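Local coordinates for protein coproheme decarboxylase (Thermus thermophilus, PDB 1VDH) that catalyses the hydrogen peroxide-dependent decarboxylation of Fe-coproporphyrin III to heme b, the last step of coproporphyrin-dependent heme synthesis, at residues G14-H19 with S107-V112; G173-K178 with V214-F219; A27-A32 with A99-R104. All coordinates share one frame; numbering follows the deposited sequence.

Contact 1 lies nearest the middle of the chain, where 14-19 and 107-112 pair in the barrel sheet, with Phe108 close to Pro146 and Val112 about 6 Å from Arg131 (side chain to side chain), both predicted to bind coproheme. Contact 2, its centre about 24 Å from that of contact 1, joins two helix ends beside His172, the predicted axial ligand of the iron. Contact 3 lies away from these sites, about 26 Å from contact 1 and about 40 Å from contact 2 between centres. It is nested in the chain loop that contact 1 closes, and both use strand 102-116. Contacts 1 and 3 touch one neighbouring subunit; contacts 2 and 3 touch another.

Contact 1: residues G14-H19 with S107-V112; sequences GWHVLH and SFYSVV
Residues 14-19 and 107-112 run antiparallel at 160° as neighbouring strands, with Val17-Ser110 and His19-Phe108 as hydrogen-bonded pairs and Val112 shared between Gly14 N and Trp15 O, where the register steps by one residue. The tightest rung is Val17 N to Ser110 O, 2.6 Å. On the face carrying His16, Leu18, Tyr109 and Val111, the rings of His16 and Tyr109 meet rim to rim. His16 ND1 and Tyr109 OH are hydrogen-bonded at 2.8 Å, and the nitrogen lies in the tyrosine ring plane. CG2 of Val111 sits over the centre of the imidazole, 3.9 Å from its centroid, so a hydrogen bond at the edge and a methyl over one face help restrain the ring. Tyr109 reaches it because its CG stands opposite the backbone N (chi1 170°), which swings the ring obliquely across toward His16 on the partner strand. On the other face a water joins His19 ND1 (2.7 Å), Phe108 O (2.8 Å) and Ser110 OG (2.9 Å). Second partners hold two of these residues: Asp201 takes His19 NE2 and Ser188 bonds Ser110 OG. Val17 CG2 packs on Val112 CG2 at 3.7 Å. Helix 83-95 and a second subunit cover the His16 and Tyr109 face, as expected for the antiparallel beta barrel of the chlorite dismutase family, with its sheet wrapped by helices.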
ATOM      1  N   GLY A  14      22.513  14.319 -18.646  1.00 11.73           N
ATOM      2  CA  GLY A  14      23.867  13.808 -18.550  1.00 10.87           C
ATOM      3  C   GLY A  14      23.842  12.298 -18.417  1.00  9.86           C
ATOM      4  O   GLY A  14      23.093  11.617 -19.124  1.00 10.27           O
ATOM      5  N   TRP A  15      24.651  11.772 -17.505  1.00 10.01           N
ATOM      6  CA  TRP A  15      24.715  10.332 -17.279  1.00  9.03           C
ATOM      7  C   TRP A  15      23.396   9.760 -16.771  1.00  8.23           C
ATOM      8  O   TRP A  15      22.627  10.444 -16.089  1.00  7.58           O
ATOM      9  CB  TRP A  15      25.804   9.997 -16.253  1.00 10.61           C
ATOM     10  CG  TRP A  15      27.196   9.869 -16.803  1.00 11.63           C
ATOM     11  CD1 TRP A  15      27.560   9.710 -18.115  1.00 14.52           C
ATOM     12  CD2 TRP A  15      28.413   9.864 -16.047  1.00 12.01           C
ATOM     13  NE1 TRP A  15      28.931   9.601 -18.216  1.00 13.74           N
ATOM     14  CE2 TRP A  15      29.477   9.695 -16.961  1.00 12.73           C
ATOM     15  CE3 TRP A  15      28.709   9.989 -14.679  1.00 12.34           C
ATOM     16  CZ2 TRP A  15      30.815   9.648 -16.555  1.00 12.73           C
ATOM     17  CZ3 TRP A  15      30.041   9.942 -14.274  1.00 11.42           C
ATOM     18  CH2 TRP A  15      31.077   9.774 -15.212  1.00  9.95           C
ATOM     19  N   HIS A  16      23.135   8.507 -17.133  1.00  8.88           N
ATOM     20  CA  HIS A  16      21.945   7.794 -16.685  1.00  7.10           C
ATOM     21  C   HIS A  16      22.321   7.244 -15.318  1.00  8.28           C
ATOM     22  O   HIS A  16      23.483   6.930 -15.070  1.00  6.08           O
ATOM     23  CB  HIS A  16      21.592   6.667 -17.649  1.00  6.80           C
ATOM     24  CG  HIS A  16      21.091   7.154 -18.973  1.00  7.50           C
ATOM     25  ND1 HIS A  16      20.002   6.596 -19.608  1.00  7.00           N
ATOM     26  CD2 HIS A  16      21.520   8.161 -19.771  1.00  6.46           C
ATOM     27  CE1 HIS A  16      19.783   7.237 -20.743  1.00  7.98           C
ATOM     28  NE2 HIS A  16      20.689   8.190 -20.865  1.00  7.82           N
ATOM     29  N   VAL A  17      21.338   7.139 -14.432  1.00  8.44           N
ATOM     30  CA  VAL A  17      21.581   6.694 -13.072  1.00  6.99           C
ATOM     31  C   VAL A  17      20.680   5.555 -12.620  1.00  7.90           C
ATOM     32  O   VAL A  17      19.476   5.561 -12.875  1.00  9.31           O
ATOM     33  CB  VAL A  17      21.355   7.865 -12.080  1.00  6.81           C
ATOM     34  CG1 VAL A  17      21.849   7.494 -10.697  1.00  3.95           C
ATOM     35  CG2 VAL A  17      22.030   9.140 -12.582  1.00  7.42           C
ATOM     36  N   LEU A  18      21.268   4.593 -11.919  1.00  6.98           N
ATOM     37  CA  LEU A  18      20.499   3.485 -11.379  1.00  7.98           C
ATOM     38  C   LEU A  18      20.786   3.299  -9.894  1.00  8.54           C
ATOM     39  O   LEU A  18      21.942   3.146  -9.486  1.00  8.53           O
ATOM     40  CB  LEU A  18      20.788   2.172 -12.114  1.00  8.19           C
ATOM     41  CG  LEU A  18      20.110   0.939 -11.491  1.00 12.03           C
ATOM     42  CD1 LEU A  18      18.591   1.047 -11.619  1.00 10.22           C
ATOM     43  CD2 LEU A  18      20.605  -0.339 -12.156  1.00  9.46           C
ATOM     44  N   HIS A  19      19.736   3.394  -9.086  1.00  7.35           N
ATOM     45  CA  HIS A  19      19.851   3.151  -7.654  1.00  7.06           C
ATOM     46  C   HIS A  19      19.326   1.736  -7.499  1.00  6.60           C
ATOM     47  O   HIS A  19      18.190   1.447  -7.872  1.00  7.27           O
ATOM     48  CB  HIS A  19      18.976   4.107  -6.843  1.00  4.77           C
ATOM     49  CG  HIS A  19      19.579   5.458  -6.656  1.00  5.32           C
ATOM     50  ND1 HIS A  19      19.550   6.427  -7.637  1.00  4.91           N
ATOM     51  CD2 HIS A  19      20.221   6.008  -5.600  1.00  4.31           C
ATOM     52  CE1 HIS A  19      20.146   7.516  -7.190  1.00  5.30           C
ATOM     53  NE2 HIS A  19      20.562   7.288  -5.958  1.00  2.78           N
ATOM     54  N   SER A 107      14.387   0.515  -6.056  1.00  6.05           N
ATOM     55  CA  SER A 107      15.272   0.912  -7.145  1.00  5.83           C
ATOM     56  C   SER A 107      14.752   2.194  -7.766  1.00  7.06           C
ATOM     57  O   SER A 107      13.612   2.593  -7.519  1.00  5.49           O
ATOM     58  CB  SER A 107      15.353  -0.184  -8.221  1.00  4.54           C
ATOM     59  OG  SER A 107      14.177  -0.222  -9.010  1.00  5.69           O
ATOM     60  N   PHE A 108      15.593   2.841  -8.567  1.00  5.68           N
ATOM     61  CA  PHE A 108      15.201   4.073  -9.229  1.00  7.85           C
ATOM     62  C   PHE A 108      16.062   4.278 -10.463  1.00  8.31           C
ATOM     63  O   PHE A 108      17.287   4.149 -10.404  1.00  9.23           O
ATOM     64  CB  PHE A 108      15.354   5.272  -8.286  1.00  7.49           C
ATOM     65  CG  PHE A 108      14.507   6.460  -8.669  1.00  6.80           C
ATOM     66  CD1 PHE A 108      13.126   6.424  -8.501  1.00  6.69           C
ATOM     67  CD2 PHE A 108      15.088   7.612  -9.192  1.00  5.40           C
ATOM     68  CE1 PHE A 108      12.333   7.520  -8.848  1.00  5.23           C
ATOM     69  CE2 PHE A 108      14.307   8.713  -9.541  1.00  6.47           C
ATOM     70  CZ  PHE A 108      12.924   8.668  -9.369  1.00  4.68           C
ATOM     71  N   TYR A 109      15.408   4.517 -11.591  1.00  7.63           N
ATOM     72  CA  TYR A 109      16.109   4.767 -12.841  1.00  9.09           C
ATOM     73  C   TYR A 109      15.862   6.225 -13.209  1.00  9.32           C
ATOM     74  O   TYR A 109      14.713   6.664 -13.312  1.00  9.43           O
ATOM     75  CB  TYR A 109      15.617   3.838 -13.954  1.00  7.74           C
ATOM     76  CG  TYR A 109      16.132   4.226 -15.325  1.00  8.28           C
ATOM     77  CD1 TYR A 109      15.263   4.324 -16.411  1.00  7.77           C
ATOM     78  CD2 TYR A 109      17.484   4.524 -15.530  1.00  7.96           C
ATOM     79  CE1 TYR A 109      15.722   4.711 -17.667  1.00  8.53           C
ATOM     80  CE2 TYR A 109      17.953   4.914 -16.785  1.00  8.36           C
ATOM     81  CZ  TYR A 109      17.065   5.005 -17.848  1.00  8.04           C
ATOM     82  OH  TYR A 109      17.511   5.390 -19.095  1.00  7.33           O
ATOM     83  N   SER A 110      16.947   6.969 -13.404  1.00  8.99           N
ATOM     84  CA  SER A 110      16.842   8.379 -13.733  1.00  8.75           C
ATOM     85  C   SER A 110      18.022   8.850 -14.575  1.00  9.52           C
ATOM     86  O   SER A 110      18.956   8.088 -14.823  1.00  9.16           O
ATOM     87  CB  SER A 110      16.765   9.194 -12.440  1.00  8.36           C
ATOM     88  OG  SER A 110      17.929   8.997 -11.653  1.00  7.81           O
ATOM     89  N   VAL A 111      17.969  10.108 -15.010  1.00  8.42           N
ATOM     90  CA  VAL A 111      19.029  10.699 -15.823  1.00  7.10           C
ATOM     91  C   VAL A 111      19.455  12.041 -15.225  1.00  5.50           C
ATOM     92  O   VAL A 111      18.609  12.901 -14.978  1.00  6.09           O
ATOM     93  CB  VAL A 111      18.555  10.930 -17.288  1.00  8.72           C
ATOM     94  CG1 VAL A 111      19.661  11.577 -18.108  1.00  8.64           C
ATOM     95  CG2 VAL A 111      18.141   9.608 -17.934  1.00  7.55           C
ATOM     96  N   VAL A 112      20.755  12.210 -14.981  1.00  6.91           N
ATOM     97  CA  VAL A 112      21.281  13.462 -14.422  1.00  6.05           C
ATOM     98  C   VAL A 112      20.698  14.622 -15.217  1.00  8.84           C
ATOM     99  O   VAL A 112      20.790  14.659 -16.447  1.00  8.35           O
ATOM    100  CB  VAL A 112      22.831  13.500 -14.442  1.00  7.86           C
ATOM    101  CG1 VAL A 112      23.343  14.878 -14.019  1.00  5.58           C
ATOM    102  CG2 VAL A 112      23.381  12.443 -13.486  1.00  4.99           C
TER
HETATM  103  O   HOH W   1      18.413   6.645 -10.112  1.00  6.10           O

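Contact 2: residues G173-K178 with V214-F219; sequences GETGRK and VYEMRF
The carboxylate of Glu216 is met by Lys178 and Thr175 from one side of its plane. NZ of Lys178 approaches OE1 at 2.9 Å, 35° above that plane, in a hydrogen-bonded salt bridge, while CG2 of Thr175 lies 3.8 Å from the same oxygen. OE2 is held by Tyr179 OH, just past the first segment, so both carboxylate oxygens have a partner and the rotation of the group is restrained. The two charged chains come from opposite directions. Glu216 is extended, its CG opposite the backbone N (chi1 -178°), and reaches across to helix 162-177. Lys178 instead starts between its own N and carbonyl carbon (chi1 71°) and bends again near its end, which folds the ammonium back over its own helix. There NZ also gives a hydrogen bond to Thr175 O, 3.2 Å away and in the carbonyl plane on a lone pair. The lysine thus ties a backbone carbonyl at the end of its helix to a carboxylate on the other.

Beside this polar bridge the packing is apolar. Thr175 CG2 faces Met217 CG at 4.1 Å, and its hydroxyl bonds Asp220 and Ala171 O. The extended Met217 carries CE to within 3.8 Å of Gly176 CA; a beta carbon there would clash with that methyl. On the far side of the second segment, Phe219 sets its edge over one face of Tyr215, its CE1 3.7 Å above the plane, and both residues pack on a neighbouring subunit. The contact joins the ends of helices 162-177 and 207-217, between which strands 184-189 and 198-204 lie in the chain, with the side chain of Met217 reaching from 207-217 to 162-177, close to His172, the predicted axial ligand, and to Ser223 on helix 221-226.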
ATOM      1  N   GLY A 173      17.932  27.817  -4.334  1.00 16.89           N
ATOM      2  CA  GLY A 173      19.368  27.772  -4.553  1.00 17.26           C
ATOM      3  C   GLY A 173      20.122  28.586  -3.517  1.00 16.74           C
ATOM      4  O   GLY A 173      21.205  28.196  -3.079  1.00 16.92           O
ATOM      5  N   GLU A 174      19.540  29.713  -3.118  1.00 18.40           N
ATOM      6  CA  GLU A 174      20.141  30.589  -2.114  1.00 19.94           C
ATOM      7  C   GLU A 174      20.213  29.889  -0.761  1.00 21.21           C
ATOM      8  O   GLU A 174      21.261  29.883  -0.109  1.00 19.79           O
ATOM      9  CB  GLU A 174      19.328  31.876  -1.972  1.00 22.73           C
ATOM     10  CG  GLU A 174      19.420  32.809  -3.171  1.00 29.69           C
ATOM     11  CD  GLU A 174      18.480  34.002  -3.074  1.00 33.00           C
ATOM     12  OE1 GLU A 174      18.410  34.777  -4.052  1.00 34.99           O
ATOM     13  OE2 GLU A 174      17.811  34.167  -2.028  1.00 35.68           O
ATOM     14  N   THR A 175      19.095  29.295  -0.349  1.00 19.17           N
ATOM     15  CA  THR A 175      19.019  28.586   0.924  1.00 19.96           C
ATOM     16  C   THR A 175      20.069  27.484   1.014  1.00 19.67           C
ATOM     17  O   THR A 175      20.707  27.313   2.056  1.00 20.92           O
ATOM     18  CB  THR A 175      17.615  27.972   1.137  1.00 18.54           C
ATOM     19  OG1 THR A 175      16.650  29.024   1.242  1.00 22.00           O
ATOM     20  CG2 THR A 175      17.575  27.130   2.409  1.00 19.88           C
ATOM     21  N   GLY A 176      20.269  26.774  -0.095  1.00 20.48           N
ATOM     22  CA  GLY A 176      21.232  25.690  -0.133  1.00 22.03           C
ATOM     23  C   GLY A 176      22.688  26.092  -0.314  1.00 25.28           C
ATOM     24  O   GLY A 176      23.579  25.248  -0.192  1.00 25.84           O
ATOM     25  N   ARG A 177      22.937  27.370  -0.591  1.00 24.83           N
ATOM     26  CA  ARG A 177      24.301  27.852  -0.790  1.00 25.66           C
ATOM     27  C   ARG A 177      25.148  27.748   0.473  1.00 23.92           C
ATOM     28  O   ARG A 177      26.341  27.448   0.397  1.00 21.58           O
ATOM     29  CB  ARG A 177      24.295  29.290  -1.330  1.00 28.49           C
ATOM     30  CG  ARG A 177      25.680  29.923  -1.483  1.00 33.15           C
ATOM     31  CD  ARG A 177      25.698  31.041  -2.534  1.00 36.77           C
ATOM     32  NE  ARG A 177      24.694  32.080  -2.296  1.00 39.91           N
ATOM     33  CZ  ARG A 177      23.564  32.203  -2.988  1.00 41.44           C
ATOM     34  NH1 ARG A 177      23.284  31.353  -3.970  1.00 42.16           N
ATOM     35  NH2 ARG A 177      22.709  33.177  -2.701  1.00 42.16           N
ATOM     36  N   LYS A 178      24.532  27.961   1.635  1.00 23.03           N
ATOM     37  CA  LYS A 178      25.269  27.875   2.894  1.00 22.07           C
ATOM     38  C   LYS A 178      25.687  26.437   3.198  1.00 19.50           C
ATOM     39  O   LYS A 178      26.533  26.205   4.060  1.00 19.49           O
ATOM     40  CB  LYS A 178      24.452  28.447   4.062  1.00 24.52           C
ATOM     41  CG  LYS A 178      23.267  27.593   4.494  1.00 24.88           C
ATOM     42  CD  LYS A 178      22.614  28.128   5.769  1.00 26.36           C
ATOM     43  CE  LYS A 178      21.885  29.438   5.517  1.00 26.83           C
ATOM     44  NZ  LYS A 178      20.763  29.262   4.552  1.00 28.20           N
ATOM     45  N   VAL A 214      17.620  19.494   4.451  1.00  7.72           N
ATOM     46  CA  VAL A 214      16.275  19.094   4.033  1.00  5.74           C
ATOM     47  C   VAL A 214      15.211  19.819   4.864  1.00  7.21           C
ATOM     48  O   VAL A 214      14.229  20.316   4.317  1.00  7.67           O
ATOM     49  CB  VAL A 214      16.096  17.559   4.100  1.00  4.87           C
ATOM     50  CG1 VAL A 214      14.637  17.167   3.837  1.00  5.35           C
ATOM     51  CG2 VAL A 214      17.000  16.897   3.065  1.00  3.49           C
ATOM     52  N   TYR A 215      15.446  19.936   6.169  1.00  7.01           N
ATOM     53  CA  TYR A 215      14.504  20.624   7.055  1.00  7.21           C
ATOM     54  C   TYR A 215      14.455  22.124   6.747  1.00  7.23           C
ATOM     55  O   TYR A 215      13.375  22.690   6.597  1.00  7.13           O
ATOM     56  CB  TYR A 215      14.878  20.397   8.521  1.00  6.76           C
ATOM     57  CG  TYR A 215      13.832  20.862   9.523  1.00  9.25           C
ATOM     58  CD1 TYR A 215      12.464  20.789   9.231  1.00  8.98           C
ATOM     59  CD2 TYR A 215      14.212  21.339  10.775  1.00  8.41           C
ATOM     60  CE1 TYR A 215      11.500  21.180  10.165  1.00  7.26           C
ATOM     61  CE2 TYR A 215      13.256  21.731  11.720  1.00  9.62           C
ATOM     62  CZ  TYR A 215      11.905  21.650  11.406  1.00  9.18           C
ATOM     63  OH  TYR A 215      10.966  22.046  12.335  1.00  7.25           O
ATOM     64  N   GLU A 216      15.618  22.766   6.642  1.00  9.32           N
ATOM     65  CA  GLU A 216      15.634  24.197   6.340  1.00  8.99           C
ATOM     66  C   GLU A 216      14.982  24.498   4.992  1.00  8.33           C
ATOM     67  O   GLU A 216      14.183  25.429   4.885  1.00  7.54           O
ATOM     68  CB  GLU A 216      17.050  24.778   6.389  1.00 10.06           C
ATOM     69  CG  GLU A 216      17.060  26.285   6.133  1.00 11.16           C
ATOM     70  CD  GLU A 216      18.407  26.951   6.361  1.00 13.03           C
ATOM     71  OE1 GLU A 216      18.545  28.133   5.991  1.00 13.43           O
ATOM     72  OE2 GLU A 216      19.318  26.318   6.923  1.00 13.04           O
ATOM     73  N   MET A 217      15.271  23.676   3.985  1.00  7.68           N
ATOM     74  CA  MET A 217      14.690  23.871   2.654  1.00 11.27           C
ATOM     75  C   MET A 217      13.176  23.746   2.598  1.00 10.12           C
ATOM     76  O   MET A 217      12.540  24.338   1.725  1.00  9.27           O
ATOM     77  CB  MET A 217      15.296  22.900   1.640  1.00 12.64           C
ATOM     78  CG  MET A 217      16.687  23.271   1.192  1.00 17.27           C
ATOM     79  SD  MET A 217      17.254  22.149  -0.088  1.00 20.96           S
ATOM     80  CE  MET A 217      18.545  23.152  -0.831  1.00 22.29           C
ATOM     81  N   ARG A 218      12.596  22.977   3.519  1.00  9.51           N
ATOM     82  CA  ARG A 218      11.147  22.798   3.530  1.00  7.67           C
ATOM     83  C   ARG A 218      10.411  24.104   3.838  1.00  8.10           C
ATOM     84  O   ARG A 218       9.223  24.227   3.551  1.00  5.33           O
ATOM     85  CB  ARG A 218      10.737  21.678   4.494  1.00  9.69           C
ATOM     86  CG  ARG A 218       9.374  21.058   4.157  1.00 10.74           C
ATOM     87  CD  ARG A 218       9.314  19.589   4.533  1.00 11.63           C
ATOM     88  NE  ARG A 218      10.274  18.800   3.764  1.00 10.57           N
ATOM     89  CZ  ARG A 218      10.405  17.480   3.846  1.00 11.27           C
ATOM     90  NH1 ARG A 218       9.628  16.771   4.664  1.00  9.31           N
ATOM     91  NH2 ARG A 218      11.332  16.866   3.120  1.00  4.53           N
ATOM     92  N   PHE A 219      11.131  25.092   4.373  1.00  6.92           N
ATOM     93  CA  PHE A 219      10.534  26.394   4.665  1.00  8.42           C
ATOM     94  C   PHE A 219      10.557  27.343   3.454  1.00  9.11           C
ATOM     95  O   PHE A 219       9.939  28.407   3.486  1.00  8.76           O
ATOM     96  CB  PHE A 219      11.188  27.039   5.893  1.00  8.23           C
ATOM     97  CG  PHE A 219      10.916  26.296   7.173  1.00  8.03           C
ATOM     98  CD1 PHE A 219      11.796  25.324   7.626  1.00  5.71           C
ATOM     99  CD2 PHE A 219       9.758  26.547   7.906  1.00  9.12           C
ATOM    100  CE1 PHE A 219      11.530  24.601   8.800  1.00  7.68           C
ATOM    101  CE2 PHE A 219       9.480  25.833   9.076  1.00  9.60           C
ATOM    102  CZ  PHE A 219      10.372  24.855   9.522  1.00  7.50           C
TER

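Contact 3: residues A27-A32 with A99-R104; sequences ARWFSA and ARYLGR
Tyr101 is sandwiched between Trp29 and Arg28, one on each face of its ring. The Trp29 side is tight: its indole presents an edge to the phenol in a T-shaped (edge-to-face) pair with planes at 79°, and CE3 comes within 3.6 Å of Tyr101 CD2. This indole is buried against helix 34-56 and Phe98, and its NE1 is satisfied by Leu247 O. The Arg28 side is looser and faces solvent. Here the guanidinium lies nearly flat on the phenol, planes at 17° and centres 4.6 Å apart, displaced toward the ring's rim. The arginine chain bends twice to come over the ring, and NH1 then reaches Arg100 O at 2.8 Å. That carbonyl is near the guanidinium plane, but the donor stands well above the carbonyl plane and the bond is bent (132° at the hydrogen). Toward the phenol oxygen, Ala32 CB touches OH at 3.7 Å. A leucine in place of Tyr101 would probably leave the guanidinium of Arg28 with no flat surface to lie on and the Trp29 edge without its aromatic face. Helix 26-31 is thus packed on the turn entering strand 102-116, at the surface, chiefly through an aromatic ring: one face meets a buried indole, while the other is likely to favour the cation through its pi electrons, with one bent hydrogen bond to Arg100 O that probably steadies the guanidinium over the ring.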
ATOM      1  N   ALA A  27      20.729 -14.399   7.869  1.00 11.90           N
ATOM      2  CA  ALA A  27      20.701 -15.787   8.310  1.00 13.59           C
ATOM      3  C   ALA A  27      21.352 -16.738   7.309  1.00 15.47           C
ATOM      4  O   ALA A  27      22.190 -17.559   7.686  1.00 15.19           O
ATOM      5  CB  ALA A  27      19.267 -16.221   8.590  1.00 15.09           C
ATOM      6  N   ARG A  28      20.972 -16.623   6.038  1.00 14.57           N
ATOM      7  CA  ARG A  28      21.527 -17.484   4.998  1.00 17.06           C
ATOM      8  C   ARG A  28      22.992 -17.204   4.697  1.00 16.06           C
ATOM      9  O   ARG A  28      23.779 -18.132   4.529  1.00 15.67           O
ATOM     10  CB  ARG A  28      20.716 -17.380   3.708  1.00 19.90           C
ATOM     11  CG  ARG A  28      19.508 -18.302   3.647  1.00 25.91           C
ATOM     12  CD  ARG A  28      19.614 -19.245   2.454  1.00 32.24           C
ATOM     13  NE  ARG A  28      19.703 -18.526   1.182  1.00 35.74           N
ATOM     14  CZ  ARG A  28      20.396 -18.944   0.125  1.00 37.94           C
ATOM     15  NH1 ARG A  28      20.409 -18.219  -0.984  1.00 39.83           N
ATOM     16  NH2 ARG A  28      21.084 -20.078   0.174  1.00 38.66           N
ATOM     17  N   TRP A  29      23.354 -15.927   4.628  1.00 13.79           N
ATOM     18  CA  TRP A  29      24.731 -15.551   4.336  1.00 14.25           C
ATOM     19  C   TRP A  29      25.716 -15.980   5.420  1.00 15.96           C
ATOM     20  O   TRP A  29      26.720 -16.631   5.130  1.00 17.15           O
ATOM     21  CB  TRP A  29      24.845 -14.043   4.111  1.00 11.31           C
ATOM     22  CG  TRP A  29      26.266 -13.589   3.948  1.00 10.33           C
ATOM     23  CD1 TRP A  29      27.015 -12.895   4.856  1.00 10.55           C
ATOM     24  CD2 TRP A  29      27.111 -13.808   2.813  1.00  9.70           C
ATOM     25  NE1 TRP A  29      28.277 -12.670   4.357  1.00 10.70           N
ATOM     26  CE2 TRP A  29      28.362 -13.217   3.103  1.00  9.59           C
ATOM     27  CE3 TRP A  29      26.932 -14.446   1.577  1.00  9.38           C
ATOM     28  CZ2 TRP A  29      29.430 -13.242   2.200  1.00  9.60           C
ATOM     29  CZ3 TRP A  29      27.998 -14.470   0.677  1.00 10.84           C
ATOM     30  CH2 TRP A  29      29.228 -13.870   0.996  1.00  9.89           C
ATOM     31  N   PHE A  30      25.431 -15.604   6.664  1.00 17.53           N
ATOM     32  CA  PHE A  30      26.313 -15.930   7.779  1.00 19.62           C
ATOM     33  C   PHE A  30      26.311 -17.400   8.206  1.00 20.86           C
ATOM     34  O   PHE A  30      27.163 -17.819   8.989  1.00 21.21           O
ATOM     35  CB  PHE A  30      26.039 -14.995   8.964  1.00 19.18           C
ATOM     36  CG  PHE A  30      26.456 -13.566   8.709  1.00 18.67           C
ATOM     37  CD1 PHE A  30      25.540 -12.630   8.238  1.00 17.43           C
ATOM     38  CD2 PHE A  30      27.778 -13.167   8.901  1.00 19.27           C
ATOM     39  CE1 PHE A  30      25.933 -11.320   7.957  1.00 18.69           C
ATOM     40  CE2 PHE A  30      28.182 -11.859   8.623  1.00 18.83           C
ATOM     41  CZ  PHE A  30      27.257 -10.934   8.149  1.00 18.95           C
ATOM     42  N   SER A  31      25.374 -18.181   7.668  1.00 20.41           N
ATOM     43  CA  SER A  31      25.287 -19.608   7.976  1.00 21.42           C
ATOM     44  C   SER A  31      25.819 -20.452   6.820  1.00 20.23           C
ATOM     45  O   SER A  31      25.948 -21.670   6.939  1.00 19.59           O
ATOM     46  CB  SER A  31      23.841 -20.016   8.265  1.00 23.46           C
ATOM     47  OG  SER A  31      23.333 -19.319   9.387  1.00 31.02           O
ATOM     48  N   ALA A  32      26.112 -19.800   5.700  1.00 18.26           N
ATOM     49  CA  ALA A  32      26.620 -20.481   4.514  1.00 17.56           C
ATOM     50  C   ALA A  32      28.056 -20.951   4.717  1.00 18.90           C
ATOM     51  O   ALA A  32      28.798 -20.367   5.510  1.00 17.02           O
ATOM     52  CB  ALA A  32      26.544 -19.556   3.316  1.00 15.62           C
ATOM     53  N   ALA A  99      24.306 -12.382  -5.002  1.00 10.92           N
ATOM     54  CA  ALA A  99      22.906 -11.984  -5.131  1.00 10.46           C
ATOM     55  C   ALA A  99      21.923 -13.073  -4.693  1.00 11.97           C
ATOM     56  O   ALA A  99      20.733 -12.806  -4.521  1.00 10.85           O
ATOM     57  CB  ALA A  99      22.610 -11.553  -6.554  1.00 11.93           C
ATOM     58  N   ARG A 100      22.404 -14.307  -4.548  1.00 13.53           N
ATOM     59  CA  ARG A 100      21.539 -15.396  -4.098  1.00 13.34           C
ATOM     60  C   ARG A 100      21.142 -15.122  -2.647  1.00 12.19           C
ATOM     61  O   ARG A 100      20.158 -15.663  -2.149  1.00 11.26           O
ATOM     62  CB  ARG A 100      22.253 -16.751  -4.183  1.00 17.32           C
ATOM     63  CG  ARG A 100      22.730 -17.142  -5.576  1.00 22.96           C
ATOM     64  CD  ARG A 100      23.318 -18.555  -5.582  1.00 27.83           C
ATOM     65  NE  ARG A 100      24.146 -18.821  -6.761  1.00 33.40           N
ATOM     66  CZ  ARG A 100      23.711 -18.815  -8.020  1.00 36.48           C
ATOM     67  NH1 ARG A 100      24.553 -19.071  -9.014  1.00 39.34           N
ATOM     68  NH2 ARG A 100      22.440 -18.558  -8.295  1.00 37.39           N
ATOM     69  N   TYR A 101      21.924 -14.273  -1.980  1.00 10.39           N
ATOM     70  CA  TYR A 101      21.677 -13.905  -0.590  1.00 10.44           C
ATOM     71  C   TYR A 101      21.076 -12.500  -0.484  1.00 10.31           C
ATOM     72  O   TYR A 101      21.021 -11.919   0.602  1.00 10.27           O
ATOM     73  CB  TYR A 101      22.987 -13.971   0.204  1.00 12.97           C
ATOM     74  CG  TYR A 101      23.680 -15.310   0.098  1.00 13.27           C
ATOM     75  CD1 TYR A 101      23.416 -16.326   1.015  1.00 14.49           C
ATOM     76  CD2 TYR A 101      24.583 -15.568  -0.933  1.00 13.64           C
ATOM     77  CE1 TYR A 101      24.034 -17.570   0.908  1.00 16.79           C
ATOM     78  CE2 TYR A 101      25.204 -16.810  -1.051  1.00 16.06           C
ATOM     79  CZ  TYR A 101      24.924 -17.805  -0.127  1.00 16.73           C
ATOM     80  OH  TYR A 101      25.532 -19.036  -0.234  1.00 19.53           O
ATOM     81  N   LEU A 102      20.631 -11.962  -1.615  1.00  8.63           N
ATOM     82  CA  LEU A 102      20.034 -10.629  -1.647  1.00  9.52           C
ATOM     83  C   LEU A 102      18.617 -10.621  -2.195  1.00  8.98           C
ATOM     84  O   LEU A 102      18.243 -11.463  -3.016  1.00  9.05           O
ATOM     85  CB  LEU A 102      20.878  -9.678  -2.502  1.00  9.27           C
ATOM     86  CG  LEU A 102      22.327  -9.418  -2.092  1.00  8.09           C
ATOM     87  CD1 LEU A 102      22.975  -8.506  -3.126  1.00  8.89           C
ATOM     88  CD2 LEU A 102      22.376  -8.799  -0.700  1.00  7.66           C
ATOM     89  N   GLY A 103      17.841  -9.649  -1.733  1.00  8.39           N
ATOM     90  CA  GLY A 103      16.479  -9.477  -2.196  1.00 10.31           C
ATOM     91  C   GLY A 103      16.372  -8.022  -2.621  1.00 10.77           C
ATOM     92  O   GLY A 103      16.841  -7.140  -1.897  1.00 11.33           O
ATOM     93  N   ARG A 104      15.804  -7.752  -3.794  1.00  9.75           N
ATOM     94  CA  ARG A 104      15.663  -6.366  -4.249  1.00 11.29           C
ATOM     95  C   ARG A 104      14.540  -5.717  -3.450  1.00 10.64           C
ATOM     96  O   ARG A 104      13.428  -6.238  -3.404  1.00 11.93           O
ATOM     97  CB  ARG A 104      15.330  -6.293  -5.743  1.00 12.61           C
ATOM     98  CG  ARG A 104      16.362  -6.915  -6.666  1.00 14.44           C
ATOM     99  CD  ARG A 104      16.159  -6.457  -8.116  1.00 16.15           C
ATOM    100  NE  ARG A 104      16.580  -5.069  -8.313  1.00 16.35           N
ATOM    101  CZ  ARG A 104      16.817  -4.514  -9.500  1.00 15.75           C
ATOM    102  NH1 ARG A 104      16.668  -5.221 -10.616  1.00 16.41           N
ATOM    103  NH2 ARG A 104      17.254  -3.265  -9.573  1.00 16.27           N
TER